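Local coordinates for malonyl CoA-acyl carrier protein transacylase (PDB 3QAT) that probably transfers the malonyl group from malonyl-CoA to acyl carrier protein, supplying the extender unit for fatty acid biosynthesis, at residues T10-G15 with L278-S283. Numbering follows the deposited sequence.
Sequences TFPGQG and LFEIGS
Thr10 grips the carbonyl of Phe279 twice. Thr10 N donates to Phe279 O at 2.8 Å. The hydroxyl Thr10 OG1 gives a second bond to Phe279 O, 2.9 Å long, from 37° above the carbonyl plane. The chi1 of 63° sets OG1 between the backbone N and carbonyl carbon of Thr10, where it can reach back to that oxygen. Two residues after Phe279, Ile281 N bonds to Thr10 O at 2.9 Å in a nearly straight bond, 169° at the hydrogen. Glu280 CA adds a C-H...O contact to Thr10 O. The two backbone bonds make a parallel bridge between Thr10 and Glu280, whose side chains share one face of the sheet. Strands 6-11 and 275-281 are the two inner strands of the four-stranded parallel sheet in the acyl transferase domain. Phe11 also bonds through its backbone to Ala95 and His97, and its side chain touches the probable nucleophile elbow, the GxSxG turn at Ser98. On the face opposite Thr10, Ile281 lies beside Phe11, with Ile281 CB 3.7 Å from Phe11 CE2 and off-centre over the ring in a CH-pi contact. Where the strands end, Pro12 lays its ring against 281-283. Pro12 CD sits 3.1 Å from Ile281 O, which accepts a hydrogen bond from Ser73. Pro12 CB meets the carboxylate of Glu280, 3.7 Å from Glu280 OE2. That carboxylate is held by Thr288 OG1 and Leu287 N.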
ATOM      1  N   THR A  10      -7.229   0.073  -7.076  1.00  8.65           N
ATOM      2  CA  THR A  10      -6.501  -0.207  -5.834  1.00  9.04           C
ATOM      3  C   THR A  10      -5.013  -0.250  -6.148  1.00  9.13           C
ATOM      4  O   THR A  10      -4.613  -0.657  -7.250  1.00  9.62           O
ATOM      5  CB  THR A  10      -6.938  -1.531  -5.155  1.00  9.65           C
ATOM      6  OG1 THR A  10      -6.654  -2.643  -6.008  1.00  9.99           O
ATOM      7  CG2 THR A  10      -8.454  -1.511  -4.830  1.00 10.06           C
ATOM      8  N   PHE A  11      -4.204   0.202  -5.190  1.00  6.86           N
ATOM      9  CA  PHE A  11      -2.773   0.410  -5.428  1.00  6.60           C
ATOM     10  C   PHE A  11      -1.952  -0.383  -4.442  1.00  6.76           C
ATOM     11  O   PHE A  11      -2.138  -0.255  -3.230  1.00  7.09           O
ATOM     12  CB  PHE A  11      -2.483   1.929  -5.312  1.00  6.00           C
ATOM     13  CG  PHE A  11      -3.141   2.740  -6.407  1.00  7.35           C
ATOM     14  CD1 PHE A  11      -4.500   3.097  -6.328  1.00  7.09           C
ATOM     15  CD2 PHE A  11      -2.424   3.100  -7.542  1.00  8.28           C
ATOM     16  CE1 PHE A  11      -5.105   3.846  -7.369  1.00  8.54           C
ATOM     17  CE2 PHE A  11      -3.012   3.828  -8.587  1.00  9.08           C
ATOM     18  CZ  PHE A  11      -4.362   4.204  -8.502  1.00  8.47           C
ATOM     19  N   PRO A  12      -1.043  -1.225  -4.950  1.00  6.87           N
ATOM     20  CA  PRO A  12      -0.308  -2.116  -4.069  1.00  8.02           C
ATOM     21  C   PRO A  12       0.737  -1.426  -3.204  1.00  7.39           C
ATOM     22  O   PRO A  12       1.171  -0.285  -3.495  1.00  7.85           O
ATOM     23  CB  PRO A  12       0.338  -3.130  -5.018  1.00  9.53           C
ATOM     24  CG  PRO A  12       0.410  -2.466  -6.331  1.00  9.58           C
ATOM     25  CD  PRO A  12      -0.739  -1.453  -6.375  1.00  7.87           C
ATOM     26  N   GLY A  13       1.118  -2.135  -2.145  1.00  7.17           N
ATOM     27  CA  GLY A  13       2.113  -1.627  -1.200  1.00  7.10           C
ATOM     28  C   GLY A  13       3.315  -2.537  -1.061  1.00  6.93           C
ATOM     29  O   GLY A  13       3.551  -3.414  -1.900  1.00  6.72           O
ATOM     30  N   GLN A  14       4.063  -2.306   0.013  1.00  7.27           N
ATOM     31  CA  GLN A  14       5.333  -3.010   0.254  1.00  7.20           C
ATOM     32  C   GLN A  14       5.139  -4.521   0.132  1.00  7.84           C
ATOM     33  O   GLN A  14       4.182  -5.092   0.733  1.00  8.72           O
ATOM     34  CB  GLN A  14       5.796  -2.630   1.654  1.00  8.81           C
ATOM     35  CG  GLN A  14       7.120  -3.286   2.073  1.00  9.52           C
ATOM     36  CD  GLN A  14       8.360  -2.549   1.553  1.00 11.23           C
ATOM     37  OE1 GLN A  14       8.436  -1.321   1.584  1.00 12.28           O
ATOM     38  NE2 GLN A  14       9.365  -3.319   1.124  1.00 10.27           N
ATOM     39  N   GLY A  15       6.020  -5.162  -0.635  1.00  7.50           N
ATOM     40  CA  GLY A  15       5.913  -6.585  -0.887  1.00  8.20           C
ATOM     41  C   GLY A  15       5.522  -6.868  -2.325  1.00  8.38           C
ATOM     42  O   GLY A  15       5.571  -8.025  -2.792  1.00  9.49           O
ATOM     43  N   LEU A 278     -12.623  -4.698  -9.351  1.00 14.29           N
ATOM     44  CA  LEU A 278     -11.503  -4.099  -8.619  1.00 14.00           C
ATOM     45  C   LEU A 278     -10.252  -4.250  -9.451  1.00 13.46           C
ATOM     46  O   LEU A 278      -9.830  -5.384  -9.716  1.00 13.83           O
ATOM     47  CB  LEU A 278     -11.284  -4.849  -7.302  1.00 14.12           C
ATOM     48  CG  LEU A 278     -12.372  -4.793  -6.237  1.00 18.04           C
ATOM     49  CD1 LEU A 278     -12.109  -5.911  -5.230  1.00 21.94           C
ATOM     50  CD2 LEU A 278     -12.350  -3.461  -5.527  1.00 20.38           C
ATOM     51  N   PHE A 279      -9.652  -3.126  -9.835  1.00 11.84           N
ATOM     52  CA  PHE A 279      -8.427  -3.140 -10.617  1.00 10.90           C
ATOM     53  C   PHE A 279      -7.256  -2.924  -9.650  1.00 10.43           C
ATOM     54  O   PHE A 279      -7.372  -2.116  -8.739  1.00 11.23           O
ATOM     55  CB  PHE A 279      -8.433  -2.015 -11.649  1.00 10.48           C
ATOM     56  CG  PHE A 279      -9.419  -2.207 -12.753  1.00 11.99           C
ATOM     57  CD1 PHE A 279      -9.128  -3.040 -13.822  1.00 15.25           C
ATOM     58  CD2 PHE A 279     -10.640  -1.542 -12.712  1.00 13.61           C
ATOM     59  CE1 PHE A 279     -10.054  -3.194 -14.874  1.00 17.58           C
ATOM     60  CE2 PHE A 279     -11.561  -1.693 -13.731  1.00 16.62           C
ATOM     61  CZ  PHE A 279     -11.258  -2.506 -14.819  1.00 16.26           C
ATOM     62  N   GLU A 280      -6.195  -3.696  -9.845  1.00  8.94           N
ATOM     63  CA  GLU A 280      -4.908  -3.513  -9.141  1.00  8.07           C
ATOM     64  C   GLU A 280      -3.934  -2.827 -10.115  1.00  8.70           C
ATOM     65  O   GLU A 280      -3.519  -3.414 -11.126  1.00  9.52           O
ATOM     66  CB  GLU A 280      -4.365  -4.883  -8.693  1.00  7.53           C
ATOM     67  CG  GLU A 280      -3.005  -4.769  -7.981  1.00  7.36           C
ATOM     68  CD  GLU A 280      -2.573  -6.059  -7.280  1.00  7.16           C
ATOM     69  OE1 GLU A 280      -3.113  -7.156  -7.630  1.00  8.40           O
ATOM     70  OE2 GLU A 280      -1.727  -5.946  -6.334  1.00  9.09           O
ATOM     71  N   ILE A 281      -3.567  -1.591  -9.786  1.00  7.57           N
ATOM     72  CA  ILE A 281      -2.822  -0.747 -10.704  1.00  8.19           C
ATOM     73  C   ILE A 281      -1.350  -0.757 -10.337  1.00  7.37           C
ATOM     74  O   ILE A 281      -0.986  -0.279  -9.270  1.00  7.92           O
ATOM     75  CB  ILE A 281      -3.335   0.721 -10.615  1.00  7.97           C
ATOM     76  CG1 ILE A 281      -4.849   0.838 -10.875  1.00 10.27           C
ATOM     77  CG2 ILE A 281      -2.549   1.618 -11.596  1.00  9.75           C
ATOM     78  CD1 ILE A 281      -5.292   0.312 -12.262  1.00 13.15           C
ATOM     79  N   GLY A 282      -0.498  -1.292 -11.203  1.00  8.48           N
ATOM     80  CA  GLY A 282       0.954  -1.290 -10.956  1.00  8.88           C
ATOM     81  C   GLY A 282       1.599  -2.663 -10.930  1.00  9.32           C
ATOM     82  O   GLY A 282       1.288  -3.520 -11.741  1.00 10.65           O
ATOM     83  N   SER A 283       2.527  -2.864  -9.989  1.00  8.55           N
ATOM     84  CA  SER A 283       3.350  -4.086  -9.950  1.00  8.19           C
ATOM     85  C   SER A 283       2.671  -5.235  -9.191  1.00  8.68           C
ATOM     86  O   SER A 283       2.225  -5.052  -8.065  1.00  8.11           O
ATOM     87  CB  SER A 283       4.680  -3.767  -9.242  1.00  8.51           C
ATOM     88  OG  SER A 283       5.536  -4.921  -9.284  1.00  9.04           O
TER